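Local coordinates for LPS-assembly lipoprotein (Caulobacter crescentus, PDB 4KWY) that probably takes part, as a lipoprotein of the LptE family, in assembling lipopolysaccharide at the outer membrane, at residues S11-V16 and D32-R37; V74-L79 and L128-W133; V94-D99 and Q115-A120; V64-E69 and S100-Y105. All blocks are in the same frame, centred on the assembly; numbering follows the deposited sequence.

Contact 1 of 4, residues S11-V16 and D32-R37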
# COMPACT_ATOMS: atom_id res chain seq x y z
N SER A 11 7.83 12.89 -1.47
CA SER A 11 6.60 13.66 -1.39
C SER A 11 6.19 14.20 -2.77
O SER A 11 5.07 14.69 -2.90
CB SER A 11 6.69 14.77 -0.35
OG SER A 11 7.79 15.65 -0.56
N SER A 12 7.07 14.07 -3.81
CA SER A 12 6.74 14.47 -5.20
C SER A 12 5.98 13.33 -5.92
O SER A 12 5.50 13.53 -7.04
CB SER A 12 7.99 14.87 -5.98
OG SER A 12 8.78 13.76 -6.36
N ILE A 13 5.86 12.14 -5.28
CA ILE A 13 5.18 10.97 -5.84
C ILE A 13 3.67 11.02 -5.52
O ILE A 13 3.25 10.98 -4.35
CB ILE A 13 5.81 9.63 -5.38
CG1 ILE A 13 7.30 9.51 -5.77
CG2 ILE A 13 5.02 8.45 -5.91
CD1 ILE A 13 8.07 8.33 -5.08
N GLU A 14 2.86 11.05 -6.57
CA GLU A 14 1.41 11.03 -6.45
C GLU A 14 0.92 9.62 -6.69
O GLU A 14 1.14 9.04 -7.76
CB GLU A 14 0.79 12.00 -7.43
CG GLU A 14 -0.66 12.31 -7.14
CD GLU A 14 -1.18 13.33 -8.13
OE1 GLU A 14 -0.90 14.54 -7.95
OE2 GLU A 14 -1.81 12.90 -9.12
N THR A 15 0.26 9.06 -5.69
CA THR A 15 -0.23 7.69 -5.69
C THR A 15 -1.62 7.64 -6.29
O THR A 15 -2.50 8.43 -5.92
CB THR A 15 -0.13 7.11 -4.28
OG1 THR A 15 1.16 7.45 -3.78
CG2 THR A 15 -0.28 5.59 -4.24
N VAL A 16 -1.77 6.77 -7.29
CA VAL A 16 -2.98 6.53 -8.10
C VAL A 16 -3.44 5.08 -7.86
O VAL A 16 -2.67 4.13 -7.97
CB VAL A 16 -2.76 6.80 -9.63
CG1 VAL A 16 -4.07 6.81 -10.39
CG2 VAL A 16 -1.99 8.08 -9.89
N ASP A 32 0.51 9.17 3.35
CA ASP A 32 1.02 9.43 4.70
C ASP A 32 2.53 9.16 4.79
O ASP A 32 3.28 10.04 5.19
CB ASP A 32 0.26 8.56 5.71
CG ASP A 32 -0.94 9.21 6.37
OD1 ASP A 32 -1.60 10.05 5.71
OD2 ASP A 32 -1.25 8.84 7.52
N ALA A 33 2.96 7.94 4.41
CA ALA A 33 4.35 7.50 4.40
C ALA A 33 5.24 8.35 3.45
O ALA A 33 6.37 8.68 3.80
CB ALA A 33 4.42 6.03 4.01
N LEU A 34 4.72 8.71 2.27
CA LEU A 34 5.44 9.52 1.28
C LEU A 34 5.36 11.02 1.59
O LEU A 34 6.20 11.77 1.10
CB LEU A 34 4.92 9.26 -0.16
CG LEU A 34 5.07 7.83 -0.73
CD1 LEU A 34 4.36 7.69 -2.06
CD2 LEU A 34 6.51 7.40 -0.85
N ALA A 35 4.38 11.46 2.42
CA ALA A 35 4.13 12.87 2.82
C ALA A 35 3.69 13.74 1.61
O ALA A 35 3.92 14.96 1.61
CB ALA A 35 5.34 13.47 3.52
N HIS A 36 3.02 13.12 0.62
CA HIS A 36 2.52 13.83 -0.54
C HIS A 36 1.23 14.57 -0.16
O HIS A 36 0.21 13.94 0.12
CB HIS A 36 2.32 12.92 -1.77
CG HIS A 36 1.77 13.67 -2.97
ND1 HIS A 36 2.54 14.58 -3.67
CD2 HIS A 36 0.52 13.67 -3.49
CE1 HIS A 36 1.75 15.08 -4.61
NE2 HIS A 36 0.52 14.57 -4.54
N ARG A 37 1.30 15.90 -0.14
CA ARG A 37 0.16 16.75 0.17
C ARG A 37 -0.69 16.87 -1.10
O ARG A 37 -0.15 17.09 -2.18
CB ARG A 37 0.64 18.12 0.70
CG ARG A 37 -0.44 18.95 1.39
CD ARG A 37 -0.02 20.39 1.68
NE ARG A 37 0.56 21.06 0.51
CZ ARG A 37 -0.14 21.62 -0.47
NH1 ARG A 37 -1.47 21.60 -0.43
NH2 ARG A 37 0.47 22.19 -1.50
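Ser-11 and His-36 bring the two backbones together, their CA atoms 4.2 Å apart, just ahead of strand 13-17 and just after helix 21-34. Ala-35 has a positive phi of 65°, and the turn it makes delivers His-36 beside the strand. With its CG anti to the backbone N (chi1 179°), His-36 lays its imidazole across residues 11-14. ND1 donates to Ser-11 O at 2.6 Å, a fairly straight bond (159° at the hydrogen), and the acceptor lies in the ring plane. One ring face takes the backbone of Ile-13 and Glu-14, with Glu-14 CA 4.2 Å from the centroid of the His-36 ring in a CH-pi contact. Glu-14 CG passes NE2 of His-36 at 3.6 Å before its carboxylate goes on to a salt bridge with Lys-45. Replacing His-36 with an alanine would probably leave the Ser-11 carbonyl without this donor and uncover the backbone beneath the ring. Deeper in, Leu-34 CD1 lies 4.0 Å from Ile-13 CG2 and 3.6 Å from Thr-15 OG1, a buried hydroxyl with no modelled partner. The pairing joins the end of helix 21-34 to the start of strand 13-17, the first strand of the beta-alpha-beta unit completed by strand 44-50.

Contact 2 of 4, residues V74-L79 and L128-W133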
# COMPACT_ATOMS: atom_id res chain seq x y z
N VAL A 74 0.07 -6.69 -4.41
CA VAL A 74 0.08 -5.44 -5.16
C VAL A 74 1.16 -5.44 -6.22
O VAL A 74 2.34 -5.59 -5.91
CB VAL A 74 0.30 -4.18 -4.25
CG1 VAL A 74 -0.19 -2.90 -4.93
CG2 VAL A 74 -0.31 -4.35 -2.85
N ASP A 75 0.76 -5.18 -7.44
CA ASP A 75 1.67 -4.91 -8.55
C ASP A 75 1.66 -3.43 -8.71
O ASP A 75 0.57 -2.86 -8.69
CB ASP A 75 1.26 -5.63 -9.85
CG ASP A 75 1.65 -7.09 -9.86
OD1 ASP A 75 2.86 -7.38 -9.92
OD2 ASP A 75 0.74 -7.93 -9.82
N TRP A 76 2.82 -2.79 -8.78
CA TRP A 76 2.84 -1.34 -8.92
C TRP A 76 3.90 -0.85 -9.92
O TRP A 76 4.95 -1.47 -10.08
CB TRP A 76 3.00 -0.67 -7.55
CG TRP A 76 4.14 -1.18 -6.73
CD1 TRP A 76 4.11 -2.20 -5.82
CD2 TRP A 76 5.48 -0.68 -6.74
NE1 TRP A 76 5.35 -2.36 -5.25
CE2 TRP A 76 6.21 -1.44 -5.79
CE3 TRP A 76 6.13 0.34 -7.46
CZ2 TRP A 76 7.57 -1.21 -5.55
CZ3 TRP A 76 7.46 0.60 -7.18
CH2 TRP A 76 8.18 -0.18 -6.25
N ARG A 77 3.60 0.29 -10.59
CA ARG A 77 4.43 0.98 -11.59
C ARG A 77 4.67 2.42 -11.20
O ARG A 77 3.71 3.12 -10.86
CB ARG A 77 3.75 0.98 -12.97
CG ARG A 77 3.52 -0.36 -13.55
CD ARG A 77 2.84 -0.29 -14.88
NE ARG A 77 1.98 -1.47 -15.02
CZ ARG A 77 2.34 -2.60 -15.62
NH1 ARG A 77 3.52 -2.69 -16.23
NH2 ARG A 77 1.51 -3.63 -15.67
N LEU A 78 5.91 2.90 -11.32
CA LEU A 78 6.24 4.30 -11.05
C LEU A 78 6.48 4.97 -12.38
O LEU A 78 7.33 4.52 -13.16
CB LEU A 78 7.46 4.43 -10.11
CG LEU A 78 7.77 5.86 -9.61
CD1 LEU A 78 6.75 6.31 -8.54
CD2 LEU A 78 9.15 5.95 -9.05
N LEU A 79 5.69 6.00 -12.69
CA LEU A 79 5.86 6.67 -13.97
C LEU A 79 6.39 8.08 -13.82
O LEU A 79 6.19 8.73 -12.80
CB LEU A 79 4.55 6.74 -14.79
CG LEU A 79 3.62 5.55 -14.82
CD1 LEU A 79 2.44 5.86 -15.64
CD2 LEU A 79 4.30 4.30 -15.36
N LEU A 128 10.09 2.14 1.28
CA LEU A 128 11.49 1.76 1.47
C LEU A 128 12.11 1.46 0.11
O LEU A 128 13.22 1.90 -0.16
CB LEU A 128 11.57 0.55 2.43
CG LEU A 128 12.88 -0.27 2.42
CD1 LEU A 128 13.99 0.43 3.19
CD2 LEU A 128 12.68 -1.69 2.92
N ASP A 129 11.39 0.75 -0.76
CA ASP A 129 11.81 0.41 -2.12
C ASP A 129 11.99 1.69 -3.00
O ASP A 129 12.99 1.81 -3.71
CB ASP A 129 10.79 -0.55 -2.73
CG ASP A 129 11.18 -1.18 -4.04
OD1 ASP A 129 11.26 -0.44 -5.04
OD2 ASP A 129 11.32 -2.42 -4.08
N LEU A 130 11.05 2.63 -2.90
CA LEU A 130 11.09 3.91 -3.63
C LEU A 130 12.18 4.83 -3.07
O LEU A 130 12.81 5.55 -3.86
CB LEU A 130 9.75 4.63 -3.55
CG LEU A 130 8.55 4.01 -4.25
CD1 LEU A 130 7.31 4.74 -3.83
CD2 LEU A 130 8.65 4.09 -5.75
N ALA A 131 12.38 4.85 -1.72
CA ALA A 131 13.41 5.67 -1.06
C ALA A 131 14.80 5.21 -1.46
O ALA A 131 15.68 6.04 -1.62
CB ALA A 131 13.26 5.62 0.45
N THR A 132 14.96 3.89 -1.67
CA THR A 132 16.19 3.23 -2.12
C THR A 132 16.46 3.64 -3.57
O THR A 132 17.60 3.89 -3.94
CB THR A 132 16.04 1.69 -1.95
OG1 THR A 132 15.77 1.40 -0.57
CG2 THR A 132 17.28 0.91 -2.39
N TRP A 133 15.40 3.73 -4.37
CA TRP A 133 15.47 4.11 -5.79
C TRP A 133 15.84 5.62 -5.95
O TRP A 133 16.77 5.94 -6.70
CB TRP A 133 14.14 3.73 -6.46
CG TRP A 133 14.14 3.92 -7.94
CD1 TRP A 133 14.65 3.07 -8.88
CD2 TRP A 133 13.59 5.03 -8.65
NE1 TRP A 133 14.46 3.59 -10.14
CE2 TRP A 133 13.82 4.80 -10.03
CE3 TRP A 133 12.98 6.23 -8.25
CZ2 TRP A 133 13.43 5.71 -11.01
CZ3 TRP A 133 12.59 7.13 -9.23
CH2 TRP A 133 12.81 6.87 -10.58
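Trp-76 and Leu-78 of strand 67-80 reach across to Asp-129, Leu-130 and Trp-133 of helix 104-135, a good example of a long helix packed on one side of a mixed beta-sheet. The two short segments run in roughly the same direction, 30° apart, with axes 11.7 Å from each other at closest approach. Large side chains are needed to fill such a spacing, and Trp-76 illustrates how. Its CB points toward the helix, and chi1 of 51° sets CG between the backbone N and the carbonyl carbon. On the five-membered ring, NE1 is hydrogen-bonded to Thr-92 of the neighbouring strand, which helps fix the rotation of the indole. The six-membered ring goes further. CZ3 rests 4.0 Å from Leu-130 CD2, the two side chains sliding past each other in opposite directions. CZ2 lies 3.8 Å from Asp-129 OD1, and CH2, at the far end, approaches the same oxygen to 3.3 Å. The carboxylate therefore meets the indole at its edge, with the two planes nearly perpendicular, while OD1 takes its hydrogen bond from His-88. Leu-78, two residues along, fills the next position and touches Leu-130 CD2 with both of its methyls, CD2 at 3.8 Å. Trp-133, on whose ring His-88 stacks, closes the layer: Leu-78 CD2 sits over a face of its six-membered ring, 4.1 Å from the centroid and 3.6 Å from Trp-133 CZ3.

Contact 3 of 4, residues V94-D99 and Q115-A120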
# COMPACT_ATOMS: atom_id res chain seq x y z
N VAL A 94 1.92 -8.90 1.12
CA VAL A 94 1.88 -8.79 2.58
C VAL A 94 0.76 -9.71 3.13
O VAL A 94 -0.34 -9.75 2.56
CB VAL A 94 1.67 -7.31 3.00
CG1 VAL A 94 1.42 -7.20 4.50
CG2 VAL A 94 2.88 -6.46 2.61
N SER A 95 1.03 -10.38 4.25
CA SER A 95 0.05 -11.22 4.95
C SER A 95 -0.11 -10.80 6.38
O SER A 95 0.88 -10.51 7.03
CB SER A 95 0.44 -12.69 4.90
OG SER A 95 0.04 -13.20 3.64
N VAL A 96 -1.35 -10.75 6.86
CA VAL A 96 -1.70 -10.46 8.24
C VAL A 96 -2.73 -11.49 8.72
O VAL A 96 -3.41 -12.14 7.91
CB VAL A 96 -2.22 -9.01 8.47
CG1 VAL A 96 -1.18 -7.98 8.09
CG2 VAL A 96 -3.54 -8.74 7.75
N THR A 97 -2.82 -11.64 10.04
CA THR A 97 -3.83 -12.43 10.70
C THR A 97 -4.65 -11.48 11.58
O THR A 97 -4.17 -10.41 11.96
CB THR A 97 -3.27 -13.62 11.48
OG1 THR A 97 -2.47 -13.16 12.55
CG2 THR A 97 -2.54 -14.64 10.60
N TYR A 98 -5.91 -11.85 11.83
CA TYR A 98 -6.78 -11.14 12.75
C TYR A 98 -7.59 -12.15 13.45
O TYR A 98 -7.90 -13.21 12.89
CB TYR A 98 -7.65 -10.03 12.12
CG TYR A 98 -8.61 -10.47 11.04
CD1 TYR A 98 -9.91 -10.86 11.35
CD2 TYR A 98 -8.24 -10.43 9.69
CE1 TYR A 98 -10.81 -11.23 10.35
CE2 TYR A 98 -9.13 -10.82 8.68
CZ TYR A 98 -10.42 -11.19 9.02
OH TYR A 98 -11.29 -11.59 8.04
N ASP A 99 -7.84 -11.88 14.72
CA ASP A 99 -8.61 -12.79 15.53
C ASP A 99 -10.02 -12.22 15.65
O ASP A 99 -10.25 -11.28 16.41
CB ASP A 99 -7.92 -13.03 16.89
CG ASP A 99 -6.87 -14.13 16.86
OD1 ASP A 99 -6.05 -14.15 15.94
OD2 ASP A 99 -6.84 -14.95 17.80
N GLN A 115 -6.98 -5.33 7.60
CA GLN A 115 -6.84 -4.67 6.30
C GLN A 115 -5.95 -3.41 6.37
O GLN A 115 -5.10 -3.20 5.49
CB GLN A 115 -8.22 -4.34 5.77
CG GLN A 115 -8.94 -5.58 5.28
CD GLN A 115 -10.24 -5.29 4.61
OE1 GLN A 115 -11.01 -4.41 5.04
NE2 GLN A 115 -10.53 -6.06 3.58
N GLU A 116 -6.10 -2.62 7.44
CA GLU A 116 -5.30 -1.42 7.70
C GLU A 116 -3.83 -1.79 7.94
O GLU A 116 -2.93 -1.13 7.42
CB GLU A 116 -5.88 -0.64 8.89
CG GLU A 116 -6.94 0.37 8.46
CD GLU A 116 -8.15 0.52 9.37
OE1 GLU A 116 -8.01 0.36 10.61
OE2 GLU A 116 -9.25 0.84 8.83
N ARG A 117 -3.60 -2.87 8.71
CA ARG A 117 -2.27 -3.36 9.05
C ARG A 117 -1.56 -3.92 7.80
O ARG A 117 -0.37 -3.67 7.62
CB ARG A 117 -2.37 -4.39 10.16
CG ARG A 117 -2.65 -3.73 11.52
CD ARG A 117 -2.44 -4.71 12.66
NE ARG A 117 -3.55 -5.65 12.79
CZ ARG A 117 -3.49 -6.93 12.45
NH1 ARG A 117 -2.37 -7.45 11.96
NH2 ARG A 117 -4.55 -7.70 12.60
N ALA A 118 -2.31 -4.62 6.91
CA ALA A 118 -1.76 -5.12 5.64
C ALA A 118 -1.35 -3.93 4.78
O ALA A 118 -0.19 -3.86 4.36
CB ALA A 118 -2.80 -5.97 4.93
N ALA A 119 -2.26 -2.94 4.62
CA ALA A 119 -2.00 -1.73 3.83
C ALA A 119 -0.81 -0.91 4.37
O ALA A 119 -0.04 -0.37 3.58
CB ALA A 119 -3.25 -0.86 3.76
N ALA A 120 -0.68 -0.81 5.72
CA ALA A 120 0.40 -0.09 6.40
C ALA A 120 1.75 -0.76 6.13
O ALA A 120 2.68 -0.07 5.76
CB ALA A 120 0.12 -0.01 7.89
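Arg-117 is carried to the strand by its torsions: CG stands beside the backbone N, anti to the carbonyl carbon, and a bend at chi3 (-77°) turns the guanidinium toward Thr-97. NH2 of Arg-117 then donates to Thr-97 O at 2.8 Å in an almost straight bond, 171° at the hydrogen, with the acceptor lying in the guanidinium plane. CB of Tyr-98 also lies at that edge, and Val-96 CB is 3.8 Å from Arg-117 NH1. The NE side of the group is taken by a salt bridge to Asp-113, one turn back on the same helix, so the guanidinium is held from both the helix and the strand. Val-96 has one methyl beside its backbone N and the other between N and the carbonyl carbon, which lets both straddle Ala-118: CG1 is 3.7 Å from Ala-118 N, and CG2 is 4.0 Å from Ala-118 CB. Val-94 CG1 adds a touch at 3.7 Å on Ala-118 O. The small Ala-118 side chain is consistent with the close approach of the two segment axes, 7.9 Å, which run nearly antiparallel at 154°. Flanked by the Arg-117 to Thr-97 bond, this packing lays part of helix 104-135 along strand 86-99, at the edge of the mixed sheet.

Contact 4 of 4, residues V64-E69 and S100-Y105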
# COMPACT_ATOMS: atom_id res chain seq x y z
N VAL A 64 -6.90 -22.45 15.72
CA VAL A 64 -7.46 -21.31 16.48
C VAL A 64 -8.85 -20.88 15.95
O VAL A 64 -9.01 -20.61 14.75
CB VAL A 64 -6.48 -20.10 16.52
CG1 VAL A 64 -7.09 -18.92 17.28
CG2 VAL A 64 -5.15 -20.50 17.15
N ALA A 65 -9.82 -20.78 16.88
CA ALA A 65 -11.19 -20.32 16.62
C ALA A 65 -11.21 -18.82 16.24
O ALA A 65 -10.61 -17.97 16.92
CB ALA A 65 -12.08 -20.55 17.84
N ASN A 66 -11.91 -18.52 15.12
CA ASN A 66 -12.12 -17.20 14.53
C ASN A 66 -10.81 -16.48 14.21
O ASN A 66 -10.78 -15.26 14.33
CB ASN A 66 -13.06 -16.32 15.41
CG ASN A 66 -14.53 -16.70 15.35
OD1 ASN A 66 -15.08 -17.10 14.31
ND2 ASN A 66 -15.23 -16.53 16.47
N ARG A 67 -9.73 -17.21 13.80
CA ARG A 67 -8.48 -16.59 13.34
C ARG A 67 -8.48 -16.61 11.82
O ARG A 67 -8.76 -17.64 11.21
CB ARG A 67 -7.17 -17.20 13.91
CG ARG A 67 -5.91 -16.51 13.29
CD ARG A 67 -4.56 -16.84 13.92
NE ARG A 67 -4.52 -16.41 15.32
CZ ARG A 67 -3.85 -17.05 16.27
NH1 ARG A 67 -3.10 -18.10 15.98
NH2 ARG A 67 -3.92 -16.63 17.53
N PHE A 68 -8.17 -15.48 11.20
CA PHE A 68 -8.19 -15.38 9.75
C PHE A 68 -6.89 -14.86 9.20
O PHE A 68 -6.21 -14.11 9.90
CB PHE A 68 -9.32 -14.43 9.33
CG PHE A 68 -10.70 -15.02 9.44
CD1 PHE A 68 -11.37 -15.08 10.66
CD2 PHE A 68 -11.33 -15.54 8.31
CE1 PHE A 68 -12.64 -15.66 10.75
CE2 PHE A 68 -12.59 -16.14 8.41
CZ PHE A 68 -13.24 -16.18 9.62
N GLU A 69 -6.54 -15.26 7.96
CA GLU A 69 -5.36 -14.75 7.26
C GLU A 69 -5.82 -13.96 6.07
O GLU A 69 -6.67 -14.39 5.30
CB GLU A 69 -4.35 -15.82 6.85
CG GLU A 69 -3.04 -15.19 6.38
CD GLU A 69 -1.91 -16.13 6.00
OE1 GLU A 69 -1.99 -16.73 4.91
OE2 GLU A 69 -0.91 -16.20 6.76
N SER A 100 -10.94 -12.77 14.84
CA SER A 100 -12.37 -12.40 14.79
C SER A 100 -13.11 -12.74 16.11
O SER A 100 -12.52 -13.18 17.11
CB SER A 100 -13.04 -13.08 13.60
OG SER A 100 -14.15 -12.35 13.11
N ALA A 101 -14.42 -12.52 16.11
CA ALA A 101 -15.29 -12.73 17.25
C ALA A 101 -16.67 -13.23 16.80
O ALA A 101 -17.05 -13.05 15.64
CB ALA A 101 -15.43 -11.42 18.02
N ASP A 102 -17.43 -13.85 17.73
CA ASP A 102 -18.79 -14.33 17.45
C ASP A 102 -19.73 -13.13 17.19
O ASP A 102 -20.62 -13.22 16.34
CB ASP A 102 -19.30 -15.20 18.61
CG ASP A 102 -18.56 -16.52 18.82
OD1 ASP A 102 -17.84 -16.97 17.89
OD2 ASP A 102 -18.75 -17.14 19.90
N GLN A 103 -19.48 -11.99 17.87
CA GLN A 103 -20.22 -10.73 17.73
C GLN A 103 -19.90 -10.06 16.38
O GLN A 103 -18.72 -9.92 16.04
CB GLN A 103 -19.89 -9.78 18.89
CG GLN A 103 -20.54 -10.17 20.22
CD GLN A 103 -19.86 -11.29 20.98
OE1 GLN A 103 -18.68 -11.61 20.79
NE2 GLN A 103 -20.60 -11.90 21.91
N PRO A 104 -20.92 -9.64 15.60
CA PRO A 104 -20.63 -9.05 14.28
C PRO A 104 -19.84 -7.73 14.30
O PRO A 104 -19.00 -7.55 13.42
CB PRO A 104 -22.02 -8.85 13.66
CG PRO A 104 -22.95 -8.81 14.81
CD PRO A 104 -22.37 -9.75 15.82
N TYR A 105 -20.10 -6.81 15.27
CA TYR A 105 -19.42 -5.51 15.36
C TYR A 105 -17.90 -5.68 15.55
O TYR A 105 -17.11 -4.96 14.94
CB TYR A 105 -20.01 -4.62 16.49
CG TYR A 105 -19.70 -5.10 17.90
CD1 TYR A 105 -20.52 -6.04 18.53
CD2 TYR A 105 -18.59 -4.62 18.59
CE1 TYR A 105 -20.25 -6.47 19.83
CE2 TYR A 105 -18.29 -5.08 19.88
CZ TYR A 105 -19.13 -6.00 20.49
OH TYR A 105 -18.85 -6.42 21.77
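A type II beta turn from Val-64 to Arg-67 leads into strand 67-80, and through Asn-66 it meets the loop at Ser-100 that joins strand 86-99 to helix 104-135. Ser-100 N donates to Asn-66 O at 2.5 Å, a length whose exact value is doubtful at this resolution; the nitrogen lies almost straight out from the carbonyl, but the bond is bent, 131° at the hydrogen. It continues the register of the Phe-68 and Tyr-98 pair beyond the end of the strands. Asn-66 keeps CG beside its own backbone N, and its side chain extends over the loop, with CB 3.7 Å from Ser-100 CB and ND2 3.6 Å from Ala-101 C. The amide ends at Asp-102, where Asn-66 ND2 donates to Asp-102 OD1 at 3.0 Å. That oxygen lies in the amide plane of Asn-66, yet the donor comes to the anti side of the carboxylate, 35° out of its plane. Asn-66 OD1 accepts from Arg-60, so both ends of the amide are gripped. With an alanine in place of Asn-66, the Asp-102 carboxylate and the Arg-60 guanidinium would probably each lose this amide partner. Phe-68 touches the loop from the strand, its CE1 3.9 Å from Ser-100 CB. The loop reaches its helix N-cap at Gln-103; the contact is thus a strand-to-helix connection tied to the beta turn that precedes strand 67-80.

From the N terminus, contact 1 closes first, joining the start of strand 13-17 to the end of helix 21-34 before any other contact opens. The later three interlock. Contact 4 opens at the turn before strand 67-80, contact 2 opens further along that strand, and contact 3 opens on strand 86-99. Contact 4 closes next, at the loop into helix 104-135, then contact 3 and last contact 2, both on that helix. Contact 3 thus lies within the span of contact 2, while contact 4 crosses both. Ile-13 packs on Leu-78 and Leu-130, and Leu-34 on Leu-130, fusing contacts 1 and 2 into one core; the Asp-99 to Arg-67 salt bridge links contacts 3 and 4.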